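Local coordinates for penicillin binding protein 2X (Streptococcus thermophilus, PDB 5U47) that probably acts as a transpeptidase that cross-links peptidoglycan strands in septal cell-wall synthesis and is inactivated when beta-lactam antibiotics acylate its active-site serine, at residues G147-S151 with Q227-E231; L183-T187 with I213-I218; T384-M388 with E434-I438; F437-V441 with S579-S584; R450-E455 with R610-P616. The protein carries 1 engineered substitution. All coordinates share one frame; numbering follows the deposited sequence.

Contact 1. Residues G147-S151 with Q227-E231; sequences GTFAS and QTFLE
Glu231 reaches off helix 224-241 to the backbone of Ala150: OE2 accepts from Ala150 N at 2.9 Å in a nearly straight bond (165°), the donor standing above the carboxylate plane. Gln227 NE2, one turn back, also donates to Glu231 OE2 at 2.8 Å, coming in on the anti side and close to that plane. Gln227 also does the packing. Its CG sits over one face of the Phe149 ring, 3.6 Å from the ring centroid in a CH-pi contact, and a bend at chi2 (76°) turns the amide on toward Ala150 CB. At the edge of the ring, in its plane, Thr228 OG1 lies 3.5 Å from Phe149 CE2, while its own hydrogen bond goes to Ala224 O. Further out, Arg264 forms a salt bridge with Glu231 OE1, Thr262 OG1 bonds to OE2, and Thr261 O holds Gln227 NE2; so many partners would favour a charged carboxylate. Ala150 is the N-cap residue of helix 151-154, so the loop between strand 134-143 and that short helix is pinned against helix 224-241, with strand 258-264 beside Gln227 and Leu230 and helix 558-572 packing on Phe229 and Leu230.

Contact 2. Residues L183-T187 with I213-I218; sequences LLTGT and IDGKNI
Thr187 and Ile213 form a lone antiparallel bridge, a hydrogen-bonded pair whose donors and acceptors are all used. Ile213 N gives to Thr187 O at 2.8 Å and nearly straight (167°), while Thr187 N returns a more bent bond (139°) to Ile213 O at 2.9 Å. Ile213 O also meets Gly186 CA at 3.0 Å, a CA-H...O contact. Further along, Gly186 and Gly215 bring their CA atoms within 3.6 Å of each other. Gly215 CA then points its hydrogen almost straight at Leu184 O, 3.3 Å away. Leu183 O, at the end of helix 181-184, takes the N-H of Lys216 at 3.0 Å. Other polar groups look outward: Thr185 OG1 bonds back to Asn181 O, Asn217 OD1 accepts from Thr34 N, and the backbones of Leu184 and Gly215 bond to Gly33 and Lys31. Lys216 O is the exception, buried with no partner in the model. A methyl, Leu184 CD2, covers Lys216 O at 3.7 Å. With CG beside its backbone N (chi1 -72°), Leu184 brings that same CD2 back across the contact to Ile218 CG1, also 3.7 Å off, and Leu183 CD1 meets Ile218 CD1 nearby, while Leu183 CD2 rests on Lys216 CD. Every hydrogen bond across the contact is thus main chain to main chain: the polar grip is backbone only, the close passage fits two residues without side chains, and one carbonyl, Lys216 O, is left under a methyl.

Contact 3. Residues T384-M388 with E434-I438; sequences TRFGM and EPQFI
Phe386 and Phe437 both hold CG in the crowded position between backbone N and carbonyl carbon (chi1 79° and 62°), which turns each ring toward the other segment. They meet as a T-shaped pair, the edge of Phe437 directed at the face of Phe386, with planes at 81° and centroids 5.0 Å apart. Phe437 CE2 stands over the centre of the Phe386 ring, and Phe437 CD2 approaches Phe386 CE2 to 3.5 Å. One face of Phe437 receives Met388, whose CE lies over the middle of the ring, 3.9 Å from its centroid, with SD oblique to it. Over the opposite face sits a water that accepts from Phe437 N. Gly387 C fills a place at the ring's edge. A second water donates to both Phe386 O and Pro435 O, tying the two loops together. Beyond the rings, Glu434 folds at chi2 and puts OE2 2.6 Å from Thr384 O, close enough that the acid is probably protonated. Val417 of helix 416-427 touches Phe386 and Pro435, and Leu176 of helix 175-179 touches Met388 and Phe437. The T-shaped pair and the Met-aromatic contact form a small buried aromatic cluster that joins two loops of the transpeptidase domain.

Contact 4. Residues F437-V441 with S579-S584; sequences FIKQV and SVSEGS
Ser579 meets Lys439 through its hydroxyl, OG lying 3.3 Å from Lys439 CD alongside the aliphatic part of the lysine. Ser579 OG sits in an ST turn, accepting from Ser581 N, and it also takes the proton of Ser581 OG at 2.9 Å, which fixes the hydroxyl. Val580 comes next and faces Gln440: its CG2 is 3.3 Å from Gln440 OE1 and lies over the face of the Gln440 amide, above CD and OE1. Ser581 returns to the lysine, OG approaching Lys439 CE to 3.7 Å. Past these serines the lysine chain, bent at each torsion beyond chi1, leads NZ to a salt bridge with Glu257. Glu582 and Gly583 carry the loop round, and from Glu582 to Ser584 it is poorly ordered. Ser584 OG accepts from Gln440 NE2 at 3.0 Å (156° at the hydrogen), near the plane of the amide, and donates to Val580 O at 2.7 Å; given that disorder, this end of the grip is the less certain. Gln440 gets there fully extended (chi1 -178°, chi2 -179°), and its NE2 has a further bond to Thr451 OG1. Lys439 and Gln440 both point at the loop because they form a classic beta bulge opposite Tyr219. The loop after helix 574-577 therefore lies across strand 438-443 and spreads onto its two sheet neighbours, Val580 touching Tyr219 of strand 217-220 and Ser584 touching Val449 of strand 448-451.

Contact 5. Residues R450-E455 with R610-P616; sequences RTAKKE and RQNLVHP
Glu455 lies flat over His615, carboxylate and imidazole planes only 6° apart and the two side chains running in opposite directions. Its CB stands over the centre of the ring, 3.6 Å from the centroid, in a CH-pi contact. The chain is extended throughout (chi1 -176°), which carries the carboxylate across the ring to Arg610. That arginine crosses it at about a right angle and grips side-on: Arg610 NE meets the syn lone pair of Glu455 OE1 at 2.9 Å, and Arg610 NH2 meets Glu455 OE2, also at 2.9 Å, from the syn side but tilted out of the carboxylate plane. The guanidinium is turned 29° from the carboxylate and has Pro616 CD over one face, while its NH1 bonds to Arg385 O. Between the two arginine sites the chain leaves helix 602-611 of the first PASTA domain by a Schellman motif, with Leu613 as its positive-phi C-prime residue and Val614 N bonding back to Leu609 O. This turn aims Leu613 at the end of strand 448-451, where CD1 presses on Arg450 O at 3.1 Å and CD2 meets Ala452 CB. It also presents Asn612 O to Arg450, whose chain bends at chi3 so that NE, at 3.0 Å, and NH2, at 3.1 Å, both donate to Asn612 O, which lies in the guanidinium plane. This guanidinium probably gains from the partial negative charge at the C-terminal, carbonyl end of helix 602-611. Arg450 NH1 points to Thr590 O and Ile636 O, and Val614 CG2 rests at the guanidinium edge.

Contact 1 spans 147-231 and encloses contact 2 along the chain; contact 3 follows, contact 4 starts on its last residues, Phe437 and Ile438, and contacts 4 and 5 interleave. Contacts 2, 4 and 5 reach one mixed sheet, in which strand 438-443 lies between 217-220 and 448-451. Val441 packs on Ile218, and Leu183 touches Asn612. Contacts 3 and 5, with centres about 9 Å apart, are joined by probable hydrogen bonds from Gln611 to Gly387 and from Gln436 to Lys453. Contact 1 stands apart, its centre at least about 20 Å from the others. Contact 5 joins the first PASTA domain to the transpeptidase domain, contact 3 lies within the latter, and the shared sheet links strand 217-220 to 438-443 and 448-451.

Contact 1. Residues G147-S151 with Q227-E231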
# COMPACT_ATOMS: atom_id res chain seq x y z
N GLY A 147 -3.81 -4.79 16.92
CA GLY A 147 -2.52 -4.40 17.52
C GLY A 147 -1.40 -4.24 16.48
O GLY A 147 -1.48 -3.37 15.59
N THR A 148 -0.34 -5.05 16.63
CA THR A 148 0.79 -5.06 15.68
C THR A 148 0.38 -5.88 14.46
O THR A 148 0.49 -7.12 14.44
CB THR A 148 2.05 -5.60 16.36
OG1 THR A 148 2.33 -4.78 17.52
CG2 THR A 148 3.22 -5.57 15.42
N PHE A 149 -0.10 -5.18 13.45
CA PHE A 149 -0.72 -5.79 12.28
C PHE A 149 -0.72 -4.76 11.16
O PHE A 149 -1.46 -3.78 11.24
CB PHE A 149 -2.16 -6.18 12.67
CG PHE A 149 -3.01 -6.77 11.57
CD1 PHE A 149 -3.58 -5.97 10.60
CD2 PHE A 149 -3.30 -8.13 11.55
CE1 PHE A 149 -4.37 -6.51 9.59
CE2 PHE A 149 -4.10 -8.68 10.57
CZ PHE A 149 -4.65 -7.87 9.59
N ALA A 150 0.10 -4.98 10.14
CA ALA A 150 0.23 -4.06 8.98
C ALA A 150 0.18 -2.61 9.43
O ALA A 150 -0.47 -1.77 8.80
CB ALA A 150 -0.89 -4.32 8.01
N SER A 151 0.90 -2.31 10.49
CA SER A 151 0.79 -1.00 11.11
C SER A 151 1.18 0.16 10.22
O SER A 151 0.41 1.13 10.08
CB SER A 151 1.55 -0.98 12.44
OG SER A 151 0.92 -1.85 13.36
N GLN A 227 -2.08 -12.21 7.10
CA GLN A 227 -1.31 -11.10 7.66
C GLN A 227 -0.82 -11.42 9.08
O GLN A 227 0.33 -11.17 9.39
CB GLN A 227 -2.14 -9.83 7.69
CG GLN A 227 -1.42 -8.60 8.24
CD GLN A 227 -0.41 -7.99 7.26
OE1 GLN A 227 -0.70 -7.84 6.06
NE2 GLN A 227 0.74 -7.58 7.77
N THR A 228 -1.71 -11.97 9.91
CA THR A 228 -1.38 -12.34 11.30
C THR A 228 -0.24 -13.35 11.31
O THR A 228 0.71 -13.22 12.07
CB THR A 228 -2.63 -12.88 12.05
OG1 THR A 228 -3.60 -11.83 12.11
CG2 THR A 228 -2.32 -13.31 13.48
N PHE A 229 -0.33 -14.31 10.41
CA PHE A 229 0.69 -15.33 10.29
C PHE A 229 2.01 -14.73 9.81
O PHE A 229 3.07 -15.09 10.32
CB PHE A 229 0.18 -16.41 9.33
CG PHE A 229 1.00 -17.62 9.29
CD1 PHE A 229 0.75 -18.67 10.16
CD2 PHE A 229 2.02 -17.74 8.37
CE1 PHE A 229 1.52 -19.81 10.11
CE2 PHE A 229 2.79 -18.87 8.32
CZ PHE A 229 2.55 -19.91 9.20
N LEU A 230 1.95 -13.80 8.84
CA LEU A 230 3.15 -13.13 8.35
C LEU A 230 3.89 -12.36 9.46
O LEU A 230 5.13 -12.37 9.51
CB LEU A 230 2.82 -12.16 7.20
CG LEU A 230 3.97 -11.31 6.68
CD1 LEU A 230 5.07 -12.17 6.13
CD2 LEU A 230 3.49 -10.34 5.62
N GLU A 231 3.13 -11.66 10.31
CA GLU A 231 3.72 -10.86 11.42
C GLU A 231 4.54 -11.76 12.35
O GLU A 231 5.65 -11.42 12.73
CB GLU A 231 2.63 -10.12 12.22
CG GLU A 231 1.80 -9.08 11.45
CD GLU A 231 2.49 -7.74 11.15
OE1 GLU A 231 3.41 -7.35 11.90
OE2 GLU A 231 2.08 -7.03 10.18
O HOH W 1 3.17 -4.32 11.63

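Contact 2. Residues L183-T187 with I213-I218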
# COMPACT_ATOMS: atom_id res chain seq x y z
N LEU A 183 -12.29 9.71 1.33
CA LEU A 183 -13.34 8.70 1.37
C LEU A 183 -13.77 8.34 2.80
O LEU A 183 -14.96 8.22 3.11
CB LEU A 183 -12.89 7.43 0.64
CG LEU A 183 -12.66 7.58 -0.87
CD1 LEU A 183 -11.89 6.39 -1.43
CD2 LEU A 183 -14.00 7.73 -1.55
N LEU A 184 -12.79 8.19 3.69
CA LEU A 184 -13.05 7.77 5.06
C LEU A 184 -13.81 8.80 5.89
O LEU A 184 -14.54 8.43 6.79
CB LEU A 184 -11.75 7.42 5.77
CG LEU A 184 -11.11 6.12 5.29
CD1 LEU A 184 -9.67 6.02 5.80
CD2 LEU A 184 -11.92 4.92 5.74
N THR A 185 -13.60 10.08 5.57
CA THR A 185 -14.17 11.18 6.30
C THR A 185 -15.56 11.47 5.77
O THR A 185 -15.76 11.66 4.57
CB THR A 185 -13.31 12.45 6.14
OG1 THR A 185 -11.98 12.16 6.59
CG2 THR A 185 -13.88 13.62 6.96
N GLY A 186 -16.51 11.50 6.67
CA GLY A 186 -17.87 11.77 6.25
C GLY A 186 -18.08 13.27 6.04
O GLY A 186 -17.13 14.04 6.03
N THR A 187 -19.33 13.66 5.85
CA THR A 187 -19.66 15.05 5.72
C THR A 187 -20.05 15.49 7.11
O THR A 187 -20.95 14.91 7.74
CB THR A 187 -20.81 15.26 4.72
OG1 THR A 187 -20.41 14.71 3.46
CG2 THR A 187 -21.17 16.75 4.56
N ILE A 213 -22.97 12.93 7.88
CA ILE A 213 -23.13 11.78 6.97
C ILE A 213 -21.87 10.91 7.12
O ILE A 213 -20.77 11.39 6.92
CB ILE A 213 -23.28 12.23 5.51
CG1 ILE A 213 -24.53 13.12 5.35
CG2 ILE A 213 -23.37 11.03 4.57
CD1 ILE A 213 -24.60 13.82 4.01
N ASP A 214 -22.05 9.65 7.51
CA ASP A 214 -20.92 8.75 7.76
C ASP A 214 -19.95 8.64 6.58
O ASP A 214 -20.34 8.74 5.43
CB ASP A 214 -21.42 7.33 8.06
CG ASP A 214 -22.20 7.22 9.37
OD1 ASP A 214 -22.28 8.19 10.15
OD2 ASP A 214 -22.71 6.12 9.62
N GLY A 215 -18.68 8.42 6.89
CA GLY A 215 -17.68 8.20 5.87
C GLY A 215 -17.92 6.85 5.22
O GLY A 215 -18.69 6.04 5.71
N LYS A 216 -17.26 6.61 4.09
CA LYS A 216 -17.39 5.35 3.40
C LYS A 216 -16.47 4.32 4.03
O LYS A 216 -15.44 4.66 4.61
CB LYS A 216 -17.09 5.54 1.92
CG LYS A 216 -18.15 6.40 1.22
CD LYS A 216 -17.79 6.72 -0.20
CE LYS A 216 -18.87 7.57 -0.87
NZ LYS A 216 -18.48 7.91 -2.29
N ASN A 217 -16.88 3.07 3.99
CA ASN A 217 -16.02 2.01 4.51
C ASN A 217 -15.07 1.52 3.40
O ASN A 217 -15.41 1.52 2.20
CB ASN A 217 -16.86 0.84 5.03
CG ASN A 217 -17.71 1.21 6.23
OD1 ASN A 217 -17.37 2.09 7.02
ND2 ASN A 217 -18.82 0.53 6.36
N ILE A 218 -13.86 1.12 3.81
CA ILE A 218 -12.86 0.64 2.87
C ILE A 218 -12.50 -0.77 3.21
O ILE A 218 -12.07 -1.03 4.33
CB ILE A 218 -11.57 1.51 2.92
CG1 ILE A 218 -11.88 2.96 2.56
CG2 ILE A 218 -10.50 0.95 1.99
CD1 ILE A 218 -12.25 3.19 1.13

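Contact 3. Residues T384-M388 with E434-I438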
# COMPACT_ATOMS: atom_id res chain seq x y z
N THR A 384 4.01 4.06 -9.26
CA THR A 384 2.85 3.24 -9.59
C THR A 384 1.54 4.06 -9.53
O THR A 384 0.60 3.79 -10.28
CB THR A 384 2.72 2.02 -8.66
OG1 THR A 384 2.36 2.42 -7.32
CG2 THR A 384 4.03 1.22 -8.63
N ARG A 385 1.51 5.07 -8.66
CA ARG A 385 0.31 5.88 -8.42
C ARG A 385 -0.83 4.94 -8.03
O ARG A 385 -1.97 5.14 -8.43
CB ARG A 385 -0.05 6.72 -9.63
CG ARG A 385 1.15 7.45 -10.20
CD ARG A 385 0.72 8.48 -11.20
NE ARG A 385 1.87 9.16 -11.80
CZ ARG A 385 2.37 8.95 -13.02
NH1 ARG A 385 1.82 8.08 -13.86
NH2 ARG A 385 3.42 9.65 -13.40
N PHE A 386 -0.51 3.95 -7.19
CA PHE A 386 -1.47 2.92 -6.83
C PHE A 386 -2.51 3.33 -5.78
O PHE A 386 -3.43 2.55 -5.53
CB PHE A 386 -0.79 1.57 -6.50
CG PHE A 386 -0.17 1.46 -5.14
CD1 PHE A 386 0.56 2.49 -4.57
CD2 PHE A 386 -0.19 0.21 -4.48
CE1 PHE A 386 1.18 2.31 -3.35
CE2 PHE A 386 0.41 0.04 -3.26
CZ PHE A 386 1.10 1.10 -2.69
N GLY A 387 -2.38 4.52 -5.21
CA GLY A 387 -3.37 5.04 -4.30
C GLY A 387 -2.84 5.69 -3.05
O GLY A 387 -3.57 6.41 -2.39
N MET A 388 -1.58 5.46 -2.72
CA MET A 388 -1.03 6.04 -1.51
C MET A 388 -0.43 7.41 -1.78
O MET A 388 0.06 7.66 -2.89
CB MET A 388 0.09 5.16 -0.94
CG MET A 388 -0.36 3.82 -0.42
SD MET A 388 -1.39 3.91 1.07
CE MET A 388 -1.50 2.17 1.49
N GLU A 434 -1.29 -3.56 -12.15
CA GLU A 434 -1.12 -2.52 -11.14
C GLU A 434 -1.34 -3.17 -9.76
O GLU A 434 -2.38 -3.80 -9.54
CB GLU A 434 -2.15 -1.42 -11.36
CG GLU A 434 -2.10 -0.26 -10.38
CD GLU A 434 -0.95 0.72 -10.60
OE1 GLU A 434 0.04 0.42 -11.32
OE2 GLU A 434 -1.05 1.81 -10.03
N PRO A 435 -0.38 -3.02 -8.83
CA PRO A 435 -0.63 -3.53 -7.49
C PRO A 435 -1.82 -2.79 -6.89
O PRO A 435 -1.97 -1.59 -7.14
CB PRO A 435 0.68 -3.21 -6.75
CG PRO A 435 1.70 -3.14 -7.82
CD PRO A 435 0.98 -2.47 -8.95
N GLN A 436 -2.66 -3.51 -6.15
CA GLN A 436 -3.88 -2.97 -5.53
C GLN A 436 -3.97 -3.35 -4.08
O GLN A 436 -3.60 -4.48 -3.69
CB GLN A 436 -5.13 -3.53 -6.22
CG GLN A 436 -5.35 -3.06 -7.64
CD GLN A 436 -6.56 -3.68 -8.31
OE1 GLN A 436 -7.07 -4.74 -7.88
NE2 GLN A 436 -7.03 -3.04 -9.36
N PHE A 437 -4.49 -2.41 -3.29
CA PHE A 437 -4.71 -2.59 -1.86
C PHE A 437 -6.16 -2.29 -1.46
O PHE A 437 -6.52 -2.50 -0.29
CB PHE A 437 -3.70 -1.79 -1.00
CG PHE A 437 -3.77 -0.30 -1.19
CD1 PHE A 437 -4.70 0.46 -0.50
CD2 PHE A 437 -2.91 0.35 -2.07
CE1 PHE A 437 -4.77 1.84 -0.68
CE2 PHE A 437 -2.97 1.72 -2.26
CZ PHE A 437 -3.91 2.47 -1.56
N ILE A 438 -6.99 -1.82 -2.41
CA ILE A 438 -8.43 -1.57 -2.13
C ILE A 438 -9.27 -2.57 -2.89
O ILE A 438 -9.17 -2.67 -4.13
CB ILE A 438 -8.90 -0.18 -2.60
CG1 ILE A 438 -8.05 0.91 -1.96
CG2 ILE A 438 -10.39 0.03 -2.25
CD1 ILE A 438 -8.27 2.28 -2.57
O HOH W 2 -4.09 0.34 -7.57
O HOH W 3 -5.45 -0.15 -4.64

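Contact 4. Residues F437-V441 with S579-S584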
# COMPACT_ATOMS: atom_id res chain seq x y z
N PHE A 437 -4.49 -2.41 -3.29
CA PHE A 437 -4.71 -2.59 -1.86
C PHE A 437 -6.16 -2.29 -1.46
O PHE A 437 -6.52 -2.50 -0.29
CB PHE A 437 -3.70 -1.79 -1.00
CG PHE A 437 -3.77 -0.30 -1.19
CD1 PHE A 437 -4.70 0.46 -0.50
CD2 PHE A 437 -2.91 0.35 -2.07
CE1 PHE A 437 -4.77 1.84 -0.68
CE2 PHE A 437 -2.97 1.72 -2.26
CZ PHE A 437 -3.91 2.47 -1.56
N ILE A 438 -6.99 -1.82 -2.41
CA ILE A 438 -8.43 -1.57 -2.13
C ILE A 438 -9.27 -2.57 -2.89
O ILE A 438 -9.17 -2.67 -4.13
CB ILE A 438 -8.90 -0.18 -2.60
CG1 ILE A 438 -8.05 0.91 -1.96
CG2 ILE A 438 -10.39 0.03 -2.25
CD1 ILE A 438 -8.27 2.28 -2.57
N LYS A 439 -10.11 -3.28 -2.16
CA LYS A 439 -11.00 -4.28 -2.74
C LYS A 439 -12.37 -3.67 -3.02
O LYS A 439 -12.98 -3.95 -4.03
CB LYS A 439 -11.20 -5.44 -1.75
CG LYS A 439 -12.07 -6.61 -2.23
CD LYS A 439 -11.36 -7.48 -3.26
CE LYS A 439 -11.40 -6.94 -4.69
NZ LYS A 439 -10.18 -7.29 -5.49
N GLN A 440 -12.86 -2.89 -2.08
CA GLN A 440 -14.19 -2.30 -2.22
C GLN A 440 -14.31 -1.05 -1.37
O GLN A 440 -13.77 -1.00 -0.28
CB GLN A 440 -15.26 -3.32 -1.79
CG GLN A 440 -16.69 -2.86 -1.91
CD GLN A 440 -17.69 -3.92 -1.44
OE1 GLN A 440 -18.07 -3.92 -0.29
NE2 GLN A 440 -18.09 -4.85 -2.33
N VAL A 441 -15.04 -0.07 -1.90
CA VAL A 441 -15.37 1.17 -1.21
C VAL A 441 -16.89 1.09 -1.07
O VAL A 441 -17.60 0.94 -2.08
CB VAL A 441 -14.98 2.41 -2.03
CG1 VAL A 441 -15.38 3.69 -1.31
CG2 VAL A 441 -13.50 2.38 -2.37
N SER A 579 -13.90 -12.37 -1.33
CA SER A 579 -13.94 -11.16 -0.56
C SER A 579 -15.42 -10.74 -0.56
O SER A 579 -16.29 -11.52 -0.96
CB SER A 579 -13.07 -10.09 -1.23
OG SER A 579 -13.48 -9.86 -2.57
N VAL A 580 -15.69 -9.52 -0.10
CA VAL A 580 -17.06 -8.98 -0.15
C VAL A 580 -17.57 -8.87 -1.61
O VAL A 580 -18.76 -8.66 -1.81
CB VAL A 580 -17.20 -7.61 0.56
CG1 VAL A 580 -17.09 -7.78 2.07
CG2 VAL A 580 -16.18 -6.60 0.03
N SER A 581 -16.66 -8.99 -2.59
CA SER A 581 -17.03 -9.00 -4.03
C SER A 581 -18.09 -10.07 -4.30
O SER A 581 -19.07 -9.80 -5.00
CB SER A 581 -15.82 -9.31 -4.92
OG SER A 581 -14.76 -8.39 -4.73
N GLU A 582 -17.87 -11.27 -3.75
CA GLU A 582 -18.83 -12.39 -3.85
C GLU A 582 -19.94 -12.15 -2.83
O GLU A 582 -19.85 -12.58 -1.67
CB GLU A 582 -18.16 -13.76 -3.62
CG GLU A 582 -17.31 -14.30 -4.78
CD GLU A 582 -16.03 -13.52 -5.05
OE1 GLU A 582 -15.54 -12.80 -4.16
OE2 GLU A 582 -15.50 -13.64 -6.18
N GLY A 583 -20.99 -11.46 -3.28
CA GLY A 583 -22.11 -11.06 -2.43
C GLY A 583 -22.52 -9.62 -2.74
O GLY A 583 -23.58 -9.17 -2.30
N SER A 584 -21.66 -8.91 -3.49
CA SER A 584 -21.89 -7.51 -3.88
C SER A 584 -22.18 -7.30 -5.39
O SER A 584 -22.37 -6.16 -5.83
CB SER A 584 -20.68 -6.65 -3.48
OG SER A 584 -20.49 -6.65 -2.07

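Contact 5. Residues R450-E455 with R610-P616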
# COMPACT_ATOMS: atom_id res chain seq x y z
N ARG A 450 -18.50 0.11 -4.78
CA ARG A 450 -17.62 0.10 -5.95
C ARG A 450 -16.60 -0.97 -5.61
O ARG A 450 -15.92 -0.87 -4.59
CB ARG A 450 -16.94 1.44 -6.19
CG ARG A 450 -17.91 2.46 -6.75
CD ARG A 450 -17.33 3.85 -6.83
NE ARG A 450 -16.36 4.02 -7.92
CZ ARG A 450 -16.66 4.24 -9.21
NH1 ARG A 450 -17.92 4.26 -9.63
NH2 ARG A 450 -15.69 4.41 -10.10
N THR A 451 -16.54 -2.01 -6.45
CA THR A 451 -15.69 -3.17 -6.22
C THR A 451 -14.60 -3.31 -7.29
O THR A 451 -14.88 -3.19 -8.49
CB THR A 451 -16.58 -4.42 -6.13
OG1 THR A 451 -17.60 -4.19 -5.15
CG2 THR A 451 -15.75 -5.66 -5.71
N ALA A 452 -13.37 -3.56 -6.85
CA ALA A 452 -12.20 -3.63 -7.73
C ALA A 452 -12.05 -4.90 -8.53
O ALA A 452 -12.53 -5.96 -8.13
CB ALA A 452 -10.92 -3.38 -6.93
N LYS A 453 -11.42 -4.76 -9.69
CA LYS A 453 -11.01 -5.86 -10.55
C LYS A 453 -9.59 -5.50 -11.00
O LYS A 453 -9.16 -4.33 -10.90
CB LYS A 453 -11.93 -6.03 -11.78
CG LYS A 453 -13.35 -6.50 -11.46
CD LYS A 453 -14.18 -6.53 -12.74
CE LYS A 453 -15.64 -6.90 -12.50
NZ LYS A 453 -15.81 -8.33 -12.12
N LYS A 454 -8.86 -6.49 -11.51
CA LYS A 454 -7.47 -6.28 -11.91
C LYS A 454 -7.30 -5.19 -12.98
O LYS A 454 -8.18 -5.00 -13.82
CB LYS A 454 -6.83 -7.58 -12.40
CG LYS A 454 -7.26 -8.01 -13.78
CD LYS A 454 -6.65 -9.36 -14.12
CE LYS A 454 -7.03 -9.74 -15.55
NZ LYS A 454 -6.52 -11.12 -15.81
N GLU A 455 -6.17 -4.51 -12.93
CA GLU A 455 -5.83 -3.44 -13.86
C GLU A 455 -4.58 -3.81 -14.67
O GLU A 455 -3.47 -3.83 -14.14
CB GLU A 455 -5.61 -2.14 -13.09
CG GLU A 455 -5.35 -0.93 -13.99
CD GLU A 455 -5.04 0.37 -13.25
OE1 GLU A 455 -5.02 0.41 -11.99
OE2 GLU A 455 -4.82 1.40 -13.95
N ARG A 610 -7.55 6.09 -8.78
CA ARG A 610 -7.42 4.69 -8.31
C ARG A 610 -8.02 4.46 -6.93
O ARG A 610 -8.52 3.37 -6.65
CB ARG A 610 -5.96 4.21 -8.33
CG ARG A 610 -5.43 4.04 -9.73
CD ARG A 610 -4.22 3.14 -9.77
NE ARG A 610 -3.86 2.92 -11.15
CZ ARG A 610 -3.04 3.66 -11.87
NH1 ARG A 610 -2.42 4.72 -11.36
NH2 ARG A 610 -2.84 3.33 -13.15
N GLN A 611 -7.99 5.47 -6.07
CA GLN A 611 -8.67 5.36 -4.76
C GLN A 611 -10.16 5.14 -4.94
O GLN A 611 -10.82 4.52 -4.09
CB GLN A 611 -8.44 6.62 -3.94
CG GLN A 611 -6.97 6.80 -3.56
CD GLN A 611 -6.67 8.14 -2.95
OE1 GLN A 611 -7.53 9.02 -2.90
NE2 GLN A 611 -5.44 8.32 -2.49
N ASN A 612 -10.68 5.64 -6.07
CA ASN A 612 -12.08 5.53 -6.42
C ASN A 612 -12.33 4.40 -7.43
O ASN A 612 -13.40 4.33 -8.03
CB ASN A 612 -12.60 6.89 -6.91
CG ASN A 612 -12.64 7.92 -5.79
OD1 ASN A 612 -13.61 7.97 -5.02
ND2 ASN A 612 -11.55 8.70 -5.65
N LEU A 613 -11.34 3.53 -7.57
CA LEU A 613 -11.42 2.34 -8.39
C LEU A 613 -11.50 2.56 -9.91
O LEU A 613 -11.90 1.67 -10.66
CB LEU A 613 -12.50 1.39 -7.87
CG LEU A 613 -12.35 1.04 -6.37
CD1 LEU A 613 -13.29 -0.10 -6.04
CD2 LEU A 613 -10.92 0.63 -6.02
N VAL A 614 -11.07 3.72 -10.36
CA VAL A 614 -10.97 4.00 -11.78
C VAL A 614 -9.58 3.52 -12.20
O VAL A 614 -8.68 3.41 -11.35
CB VAL A 614 -11.17 5.50 -12.03
CG1 VAL A 614 -10.97 5.85 -13.50
CG2 VAL A 614 -12.56 5.90 -11.57
N HIS A 615 -9.42 3.15 -13.48
CA HIS A 615 -8.13 2.65 -14.00
C HIS A 615 -7.61 3.66 -15.03
O HIS A 615 -7.86 3.52 -16.23
CB HIS A 615 -8.26 1.27 -14.67
CG HIS A 615 -8.62 0.16 -13.72
ND1 HIS A 615 -8.93 -1.10 -14.16
CD2 HIS A 615 -8.77 0.15 -12.37
CE1 HIS A 615 -9.19 -1.87 -13.12
NE2 HIS A 615 -9.11 -1.14 -12.02
N PRO A 616 -6.90 4.70 -14.56
CA PRO A 616 -6.42 5.71 -15.46
C PRO A 616 -5.15 5.31 -16.19
O PRO A 616 -4.37 4.50 -15.68
CB PRO A 616 -6.10 6.87 -14.51
CG PRO A 616 -5.66 6.22 -13.27
CD PRO A 616 -6.47 4.95 -13.17
O HOH W 4 -4.87 1.60 -16.45